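Lasso peptide isopeptidase AtxE2 (Asticcacaulis excentricus, PDB 5TXE) hydrolyses the isopeptide bond of the lasso peptides astexin-2 and astexin-3, opening their threaded knots into linear peptides. Local coordinates at residues P482-Y490 against L570-D578; S550-A558 against D581-V592. The protein carries 1 engineered substitution. One frame throughout, in Å; residues are numbered along the deposited sequence.

Contact 1. Residues P482-Y490 against L570-D578; sequences PIAQSKAEY and LKAYGIETD
Helix 482-490 runs past the turn that ends helix 563-570, and the CA atoms come nearest where Lys487 CA lies 4.0 Å from Gly574 CA. Ser486 makes the one hydrogen bond across: its OG donates to Tyr573 O at 2.7 Å, in the carbonyl plane and on a lone pair, with a C=O...donor angle of 131°. With OG anti to the backbone N (chi1 177°), the short hydroxyl leans out of its helix toward this carbonyl and also lies at the edge of the Tyr573 ring. Beta-branched Ile483 suits its place: one branch, CG2, sits over the centre of that ring, 3.9 Å from the centroid in a CH-pi contact, and meets Ala572 CB, while the other, CG1 and CD1, rests against the phenol end. At the other end of the helix, Ile575 sends CD1 over one face of the Tyr490 ring, its nearest ring atom being CE1 at 3.5 Å; the bend of its chain at chi2 (-68°) helps bring the methyl there. Between these two aromatic contacts no side chain would fit: a CB on Gly574 would press on Lys487 CA and Tyr490 CB, and at these backbone angles would jam against Tyr573 O, so glycine is called for. The aliphatic part of Lys487 lies beside Ala572 O. Gly574 is the C' residue of a Schellman motif, with Ile575 N bonded to Leu570 O and Gly574 N to Lys571 O. This helix end borders the lasso-peptide site: Tyr573 packs on an aromatic side chain of the bound peptide and lies close to Trp116, which binds astexin-3.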
loop_
_atom_site.group_PDB
_atom_site.type_symbol
_atom_site.label_atom_id
_atom_site.label_comp_id
_atom_site.label_asym_id
_atom_site.label_seq_id
_atom_site.Cartn_x
_atom_site.Cartn_y
_atom_site.Cartn_z
ATOM N N PRO A 482 -9.699 -2.744 -17.138
ATOM C CA PRO A 482 -9.276 -1.608 -16.280
ATOM C C PRO A 482 -8.337 -0.640 -17.037
ATOM O O PRO A 482 -8.272 0.552 -16.700
ATOM C CB PRO A 482 -8.566 -2.289 -15.092
ATOM C CG PRO A 482 -8.148 -3.636 -15.604
ATOM C CD PRO A 482 -9.162 -4.030 -16.653
ATOM N N ILE A 483 -7.694 -1.149 -18.094
ATOM C CA ILE A 483 -6.833 -0.353 -18.966
ATOM C C ILE A 483 -7.707 0.607 -19.810
ATOM O O ILE A 483 -7.396 1.802 -19.894
ATOM C CB ILE A 483 -5.893 -1.231 -19.842
ATOM C CG1 ILE A 483 -5.112 -2.211 -18.940
ATOM C CG2 ILE A 483 -4.924 -0.356 -20.649
ATOM C CD1 ILE A 483 -4.149 -3.123 -19.674
ATOM N N ALA A 484 -8.800 0.118 -20.384
ATOM C CA ALA A 484 -9.728 1.008 -21.095
ATOM C C ALA A 484 -10.406 2.052 -20.186
ATOM O O ALA A 484 -10.738 3.156 -20.618
ATOM C CB ALA A 484 -10.796 0.207 -21.829
ATOM N N GLN A 485 -10.630 1.690 -18.932
ATOM C CA GLN A 485 -11.274 2.606 -18.012
ATOM C C GLN A 485 -10.321 3.753 -17.747
ATOM O O GLN A 485 -10.732 4.929 -17.721
ATOM C CB GLN A 485 -11.594 1.920 -16.671
ATOM C CG GLN A 485 -12.427 2.772 -15.716
ATOM C CD GLN A 485 -12.729 2.045 -14.404
ATOM O OE1 GLN A 485 -13.322 0.960 -14.385
ATOM N NE2 GLN A 485 -12.337 2.651 -13.305
ATOM N N SER A 486 -9.057 3.379 -17.498
ATOM C CA SER A 486 -7.975 4.331 -17.269
ATOM C C SER A 486 -7.899 5.328 -18.417
ATOM O O SER A 486 -7.753 6.513 -18.180
ATOM C CB SER A 486 -6.599 3.650 -17.073
ATOM O OG SER A 486 -5.595 4.656 -16.918
ATOM N N LYS A 487 -8.043 4.830 -19.641
ATOM C CA LYS A 487 -7.976 5.666 -20.804
ATOM C C LYS A 487 -9.080 6.708 -20.782
ATOM O O LYS A 487 -8.819 7.901 -21.023
ATOM C CB LYS A 487 -8.068 4.807 -22.030
ATOM C CG LYS A 487 -7.765 5.515 -23.300
ATOM C CD LYS A 487 -7.808 4.478 -24.408
ATOM C CE LYS A 487 -8.089 5.119 -25.750
ATOM N NZ LYS A 487 -7.018 6.092 -26.075
ATOM N N ALA A 488 -10.285 6.306 -20.412
ATOM C CA ALA A 488 -11.352 7.299 -20.214
ATOM C C ALA A 488 -11.073 8.301 -19.065
ATOM O O ALA A 488 -11.369 9.494 -19.191
ATOM C CB ALA A 488 -12.682 6.612 -19.952
ATOM N N GLU A 489 -10.510 7.838 -17.952
ATOM C CA GLU A 489 -10.179 8.752 -16.811
ATOM C C GLU A 489 -9.115 9.832 -17.137
ATOM O O GLU A 489 -9.177 10.957 -16.617
ATOM C CB GLU A 489 -9.708 7.957 -15.596
ATOM C CG GLU A 489 -10.782 7.029 -15.053
ATOM C CD GLU A 489 -10.278 6.017 -14.034
ATOM O OE1 GLU A 489 -9.072 5.702 -14.010
ATOM O OE2 GLU A 489 -11.116 5.488 -13.287
ATOM N N TYR A 490 -8.165 9.481 -18.004
ATOM C CA TYR A 490 -7.093 10.404 -18.368
ATOM C C TYR A 490 -7.467 11.268 -19.516
ATOM O O TYR A 490 -6.809 12.250 -19.775
ATOM C CB TYR A 490 -5.793 9.658 -18.690
ATOM C CG TYR A 490 -5.022 9.268 -17.439
ATOM C CD1 TYR A 490 -4.134 10.164 -16.835
ATOM C CD2 TYR A 490 -5.202 8.044 -16.845
ATOM C CE1 TYR A 490 -3.424 9.827 -15.688
ATOM C CE2 TYR A 490 -4.499 7.694 -15.703
ATOM C CZ TYR A 490 -3.606 8.583 -15.124
ATOM O OH TYR A 490 -2.924 8.221 -13.983
ATOM N N LEU A 570 2.152 2.530 -21.823
ATOM C CA LEU A 570 1.332 3.480 -21.060
ATOM C C LEU A 570 0.271 4.197 -21.900
ATOM O O LEU A 570 -0.738 4.673 -21.385
ATOM C CB LEU A 570 2.187 4.542 -20.374
ATOM C CG LEU A 570 3.050 4.104 -19.185
ATOM C CD1 LEU A 570 3.935 5.257 -18.719
ATOM C CD2 LEU A 570 2.178 3.615 -18.051
ATOM N N LYS A 571 0.538 4.282 -23.174
ATOM C CA LYS A 571 -0.343 4.899 -24.141
ATOM C C LYS A 571 -1.758 4.267 -24.065
ATOM O O LYS A 571 -2.739 4.980 -24.094
ATOM C CB LYS A 571 0.352 4.774 -25.506
ATOM C CG LYS A 571 -0.443 5.080 -26.726
ATOM C CD LYS A 571 -0.704 6.563 -26.895
ATOM C CE LYS A 571 -1.257 6.830 -28.298
ATOM N NZ LYS A 571 -1.841 8.177 -28.377
ATOM N N ALA A 572 -1.871 2.960 -23.872
ATOM C CA ALA A 572 -3.195 2.337 -23.770
ATOM C C ALA A 572 -3.925 2.750 -22.504
ATOM O O ALA A 572 -5.179 2.645 -22.429
ATOM C CB ALA A 572 -3.093 0.806 -23.844
ATOM N N TYR A 573 -3.183 3.233 -21.503
ATOM C CA TYR A 573 -3.793 3.665 -20.244
ATOM C C TYR A 573 -4.275 5.125 -20.315
ATOM O O TYR A 573 -4.799 5.676 -19.327
ATOM C CB TYR A 573 -2.774 3.565 -19.118
ATOM C CG TYR A 573 -2.559 2.186 -18.568
ATOM C CD1 TYR A 573 -1.677 1.300 -19.164
ATOM C CD2 TYR A 573 -3.211 1.778 -17.379
ATOM C CE1 TYR A 573 -1.464 0.017 -18.638
ATOM C CE2 TYR A 573 -3.012 0.496 -16.854
ATOM C CZ TYR A 573 -2.140 -0.381 -17.479
ATOM O OH TYR A 573 -1.933 -1.625 -16.931
ATOM N N GLY A 574 -4.054 5.755 -21.469
ATOM C CA GLY A 574 -4.385 7.143 -21.692
ATOM C C GLY A 574 -3.238 8.110 -21.396
ATOM O O GLY A 574 -3.465 9.328 -21.357
ATOM N N ILE A 575 -2.025 7.600 -21.146
ATOM C CA ILE A 575 -0.897 8.505 -20.939
ATOM C C ILE A 575 -0.271 8.766 -22.304
ATOM O O ILE A 575 0.280 7.839 -22.908
ATOM C CB ILE A 575 0.143 7.902 -19.991
ATOM C CG1 ILE A 575 -0.512 7.366 -18.689
ATOM C CG2 ILE A 575 1.227 8.929 -19.669
ATOM C CD1 ILE A 575 -1.074 8.431 -17.809
ATOM N N GLU A 576 -0.267 10.017 -22.766
ATOM C CA GLU A 576 0.149 10.290 -24.150
ATOM C C GLU A 576 1.677 10.402 -24.325
ATOM O O GLU A 576 2.231 11.461 -24.596
ATOM C CB GLU A 576 -0.548 11.547 -24.683
ATOM C CG GLU A 576 -2.077 11.525 -24.616
ATOM C CD GLU A 576 -2.769 10.395 -25.377
ATOM O OE1 GLU A 576 -2.175 9.770 -26.281
ATOM O OE2 GLU A 576 -3.954 10.130 -25.060
ATOM N N THR A 577 2.352 9.276 -24.223
ATOM C CA THR A 577 3.809 9.235 -24.309
ATOM C C THR A 577 4.353 9.426 -25.731
ATOM O O THR A 577 5.539 9.661 -25.926
ATOM C CB THR A 577 4.312 7.934 -23.784
ATOM O OG1 THR A 577 3.649 6.860 -24.471
ATOM C CG2 THR A 577 4.003 7.847 -22.281
ATOM N N ASP A 578 3.479 9.413 -26.718
ATOM C CA ASP A 578 3.873 9.809 -28.077
ATOM C C ASP A 578 3.828 11.342 -28.309
ATOM O O ASP A 578 4.254 11.815 -29.339
ATOM C CB ASP A 578 3.028 9.101 -29.114
ATOM C CG ASP A 578 1.499 9.343 -28.930
ATOM O OD1 ASP A 578 1.031 9.846 -27.869
ATOM O OD2 ASP A 578 0.754 8.981 -29.866
#

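Contact 2. Residues S550-A558 against D581-V592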
loop_
_atom_site.group_PDB
_atom_site.type_symbol
_atom_site.label_atom_id
_atom_site.label_comp_id
_atom_site.label_asym_id
_atom_site.label_seq_id
_atom_site.Cartn_x
_atom_site.Cartn_y
_atom_site.Cartn_z
ATOM N N SER A 550 7.842 12.562 -5.501
ATOM C CA SER A 550 8.386 12.414 -6.822
ATOM C C SER A 550 7.933 13.531 -7.769
ATOM O O SER A 550 6.981 14.259 -7.506
ATOM C CB SER A 550 7.973 11.080 -7.427
ATOM O OG SER A 550 6.558 11.019 -7.578
ATOM N N CYS A 551 8.662 13.645 -8.868
ATOM C CA CYS A 551 8.371 14.546 -9.939
ATOM C C CYS A 551 9.058 13.905 -11.188
ATOM O O CYS A 551 10.059 13.181 -11.046
ATOM C CB CYS A 551 8.905 15.933 -9.580
ATOM S SG CYS A 551 8.104 17.289 -10.475
ATOM N N CYS A 552 8.500 14.046 -12.388
ATOM C CA CYS A 552 7.339 14.931 -12.683
ATOM C C CYS A 552 6.313 14.216 -13.512
ATOM O O CYS A 552 6.536 13.101 -14.022
ATOM C CB CYS A 552 7.833 16.150 -13.465
ATOM S SG CYS A 552 8.895 17.212 -12.444
ATOM N N THR A 553 5.164 14.842 -13.664
ATOM C CA THR A 553 4.166 14.297 -14.572
ATOM C C THR A 553 4.320 14.974 -15.917
ATOM O O THR A 553 3.668 16.031 -16.174
ATOM C CB THR A 553 2.756 14.487 -13.986
ATOM O OG1 THR A 553 2.728 13.996 -12.638
ATOM C CG2 THR A 553 1.766 13.780 -14.858
ATOM N N ASP A 554 5.219 14.434 -16.735
ATOM C CA ASP A 554 5.666 15.107 -17.972
ATOM C C ASP A 554 6.182 14.089 -18.936
ATOM O O ASP A 554 6.333 12.913 -18.547
ATOM C CB ASP A 554 6.667 16.257 -17.703
ATOM C CG ASP A 554 8.066 15.804 -17.168
ATOM O OD1 ASP A 554 8.292 14.603 -16.868
ATOM O OD2 ASP A 554 8.952 16.710 -17.007
ATOM N N SER A 555 6.396 14.482 -20.191
ATOM C CA SER A 555 6.865 13.529 -21.197
ATOM C C SER A 555 8.237 12.998 -20.859
ATOM O O SER A 555 8.532 11.824 -21.119
ATOM C CB SER A 555 6.901 14.100 -22.635
ATOM O OG SER A 555 7.738 15.228 -22.663
ATOM N N PHE A 556 9.079 13.836 -20.264
ATOM C CA PHE A 556 10.413 13.388 -19.965
ATOM C C PHE A 556 10.349 12.165 -19.047
ATOM O O PHE A 556 10.907 11.090 -19.331
ATOM C CB PHE A 556 11.204 14.476 -19.318
ATOM C CG PHE A 556 12.579 14.010 -18.922
ATOM C CD1 PHE A 556 13.521 13.780 -19.862
ATOM C CD2 PHE A 556 12.896 13.787 -17.608
ATOM C CE1 PHE A 556 14.790 13.343 -19.515
ATOM C CE2 PHE A 556 14.150 13.334 -17.242
ATOM C CZ PHE A 556 15.130 13.127 -18.214
ATOM N N THR A 557 9.586 12.304 -17.985
ATOM C CA THR A 557 9.473 11.213 -17.032
ATOM C C THR A 557 8.733 10.017 -17.633
ATOM O O THR A 557 9.164 8.875 -17.495
ATOM C CB THR A 557 8.781 11.674 -15.717
ATOM O OG1 THR A 557 9.496 12.767 -15.130
ATOM C CG2 THR A 557 8.732 10.595 -14.757
ATOM N N ALA A 558 7.627 10.268 -18.328
ATOM C CA ALA A 558 6.742 9.181 -18.760
ATOM C C ALA A 558 7.196 8.478 -20.041
ATOM O O ALA A 558 6.885 7.297 -20.276
ATOM C CB ALA A 558 5.362 9.754 -18.939
ATOM N N ASP A 581 6.829 17.225 -24.823
ATOM C CA ASP A 581 6.366 17.916 -23.657
ATOM C C ASP A 581 5.538 19.147 -23.906
ATOM O O ASP A 581 4.854 19.609 -22.984
ATOM C CB ASP A 581 7.505 18.346 -22.751
ATOM C CG ASP A 581 7.069 18.375 -21.297
ATOM O OD1 ASP A 581 6.197 17.518 -20.868
ATOM O OD2 ASP A 581 7.523 19.299 -20.630
ATOM N N ASP A 582 5.655 19.714 -25.105
ATOM C CA ASP A 582 4.874 20.908 -25.505
ATOM C C ASP A 582 3.529 20.475 -26.176
ATOM O O ASP A 582 2.820 21.290 -26.730
ATOM C CB ASP A 582 5.688 21.834 -26.435
ATOM C CG ASP A 582 6.097 21.144 -27.770
ATOM O OD1 ASP A 582 5.749 19.975 -28.017
ATOM O OD2 ASP A 582 6.766 21.783 -28.586
ATOM N N GLY A 583 3.202 19.187 -26.093
ATOM C CA GLY A 583 1.951 18.701 -26.638
ATOM C C GLY A 583 0.792 19.002 -25.687
ATOM O O GLY A 583 0.998 19.352 -24.501
ATOM N N PRO A 584 -0.431 18.904 -26.207
ATOM C CA PRO A 584 -1.598 19.347 -25.433
ATOM C C PRO A 584 -1.828 18.568 -24.114
ATOM O O PRO A 584 -2.240 19.154 -23.132
ATOM C CB PRO A 584 -2.758 19.129 -26.389
ATOM C CG PRO A 584 -2.238 18.145 -27.405
ATOM C CD PRO A 584 -0.785 18.457 -27.559
ATOM N N PHE A 585 -1.573 17.263 -24.110
ATOM C CA PHE A 585 -1.837 16.441 -22.932
ATOM C C PHE A 585 -0.985 16.890 -21.751
ATOM O O PHE A 585 -1.480 17.048 -20.692
ATOM C CB PHE A 585 -1.603 14.995 -23.326
ATOM C CG PHE A 585 -1.753 14.036 -22.209
ATOM C CD1 PHE A 585 -3.012 13.645 -21.776
ATOM C CD2 PHE A 585 -0.619 13.506 -21.583
ATOM C CE1 PHE A 585 -3.144 12.754 -20.718
ATOM C CE2 PHE A 585 -0.741 12.616 -20.534
ATOM C CZ PHE A 585 -1.994 12.252 -20.086
ATOM N N TRP A 586 0.271 17.215 -21.974
ATOM C CA TRP A 586 1.204 17.558 -20.912
ATOM C C TRP A 586 1.070 18.983 -20.366
ATOM O O TRP A 586 1.578 19.298 -19.291
ATOM C CB TRP A 586 2.630 17.281 -21.439
ATOM C CG TRP A 586 2.846 15.801 -21.777
ATOM C CD1 TRP A 586 3.082 15.235 -23.027
ATOM C CD2 TRP A 586 2.779 14.716 -20.850
ATOM N NE1 TRP A 586 3.154 13.861 -22.904
ATOM C CE2 TRP A 586 2.995 13.521 -21.581
ATOM C CE3 TRP A 586 2.570 14.642 -19.480
ATOM C CZ2 TRP A 586 2.999 12.279 -20.975
ATOM C CZ3 TRP A 586 2.577 13.420 -18.869
ATOM C CH2 TRP A 586 2.781 12.237 -19.621
ATOM N N ALA A 587 0.382 19.868 -21.071
ATOM C CA ALA A 587 0.257 21.264 -20.624
ATOM C C ALA A 587 -0.430 21.418 -19.286
ATOM O O ALA A 587 -0.195 22.393 -18.551
ATOM C CB ALA A 587 -0.534 22.039 -21.663
ATOM N N ALA A 588 -1.258 20.447 -18.926
ATOM C CA ALA A 588 -1.949 20.524 -17.637
ATOM C C ALA A 588 -1.099 20.124 -16.459
ATOM O O ALA A 588 -1.510 20.355 -15.321
ATOM C CB ALA A 588 -3.156 19.602 -17.689
ATOM N N THR A 589 0.047 19.463 -16.705
ATOM C CA THR A 589 0.862 18.924 -15.593
ATOM C C THR A 589 2.390 19.140 -15.648
ATOM O O THR A 589 3.013 19.030 -14.618
ATOM C CB THR A 589 0.702 17.402 -15.435
ATOM O OG1 THR A 589 1.115 16.755 -16.649
ATOM C CG2 THR A 589 -0.734 17.007 -15.111
ATOM N N SER A 590 2.966 19.459 -16.805
ATOM C CA SER A 590 4.406 19.562 -16.942
ATOM C C SER A 590 4.923 20.792 -16.238
ATOM O O SER A 590 4.458 21.912 -16.504
ATOM C CB SER A 590 4.850 19.582 -18.390
ATOM O OG SER A 590 6.147 20.155 -18.461
ATOM N N PHE A 591 5.883 20.583 -15.336
ATOM C CA PHE A 591 6.560 21.715 -14.711
ATOM C C PHE A 591 7.545 22.427 -15.639
ATOM O O PHE A 591 7.857 23.604 -15.433
ATOM C CB PHE A 591 7.280 21.303 -13.421
ATOM C CG PHE A 591 6.366 21.022 -12.262
ATOM C CD1 PHE A 591 5.012 21.273 -12.314
ATOM C CD2 PHE A 591 6.886 20.511 -11.106
ATOM C CE1 PHE A 591 4.212 21.036 -11.203
ATOM C CE2 PHE A 591 6.095 20.230 -10.015
ATOM C CZ PHE A 591 4.757 20.497 -10.052
ATOM N N VAL A 592 8.023 21.758 -16.665
ATOM C CA VAL A 592 8.860 22.456 -17.644
ATOM C C VAL A 592 7.990 23.498 -18.403
ATOM O O VAL A 592 8.333 24.661 -18.459
ATOM C CB VAL A 592 9.519 21.460 -18.652
ATOM C CG1 VAL A 592 10.341 22.184 -19.745
ATOM C CG2 VAL A 592 10.424 20.521 -17.900
HETATM O O HOH W 1 4.980 17.647 -13.165
HETATM O O HOH W 2 8.144 18.806 -15.865
#
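Thr589 OG1 donates to Thr553 O at 2.7 Å, from above the carbonyl plane. Asp581 OD1 receives Ser555 N at 3.1 Å, nearly straight (171°) but from above the carboxylate plane, while its OD2 accepts from Ser590 OG. One carboxylate thus ties the first turn of helix 555-560 to the residue that N-caps helix 591-594. Asp554 is the N-cap of helix 555-560: its OD1 takes two bonds from Thr557, one from N at 2.9 Å, the capping bond, and one from OG1 at 2.8 Å. Segment 550-558 follows strand 545-548 of the alpha/beta-hydrolase sheet, and 581-592 leads toward strand 602-607. The vicinal disulfide Cys551-Cys552, closed over a cis peptide bond, sets its SG atoms obliquely beside the Phe591 ring, Cys551 SG 3.5 Å from CD2. Trp586, broad and flat, lays one face under the Asp554-Ser555 peptide, Ser555 N being 3.7 Å from CD2, has Phe585 on the opposite face, and donates from NE1 to Glu576 O. With an alanine in its place, a gap would probably open beneath that peptide and Glu576 O would lose its indole N-H. Ala558 is small enough to bring CB to 3.6 Å from Trp586 CH2.

How the contacts relate
From the N terminus, helix 482-490 comes first, ahead of helices 494-512 and 528-539 and of strand 545-548. The chain then enters 550-558, the first half of contact 2, passes through helix 563-570 to 570-578, where contact 1 closes a loop of 79 residues, and reaches 581-592, where contact 2 closes a shorter one of 22. The segments alternate, so the two closures cross. Contact 1 joins helix 482-490 to the end of helix 563-570; contact 2 joins the start of helix 555-560 to that of helix 591-594. They meet through the Trp586-Glu576 bond and where Gly574 O packs on Phe585. Both border the bound lasso peptide.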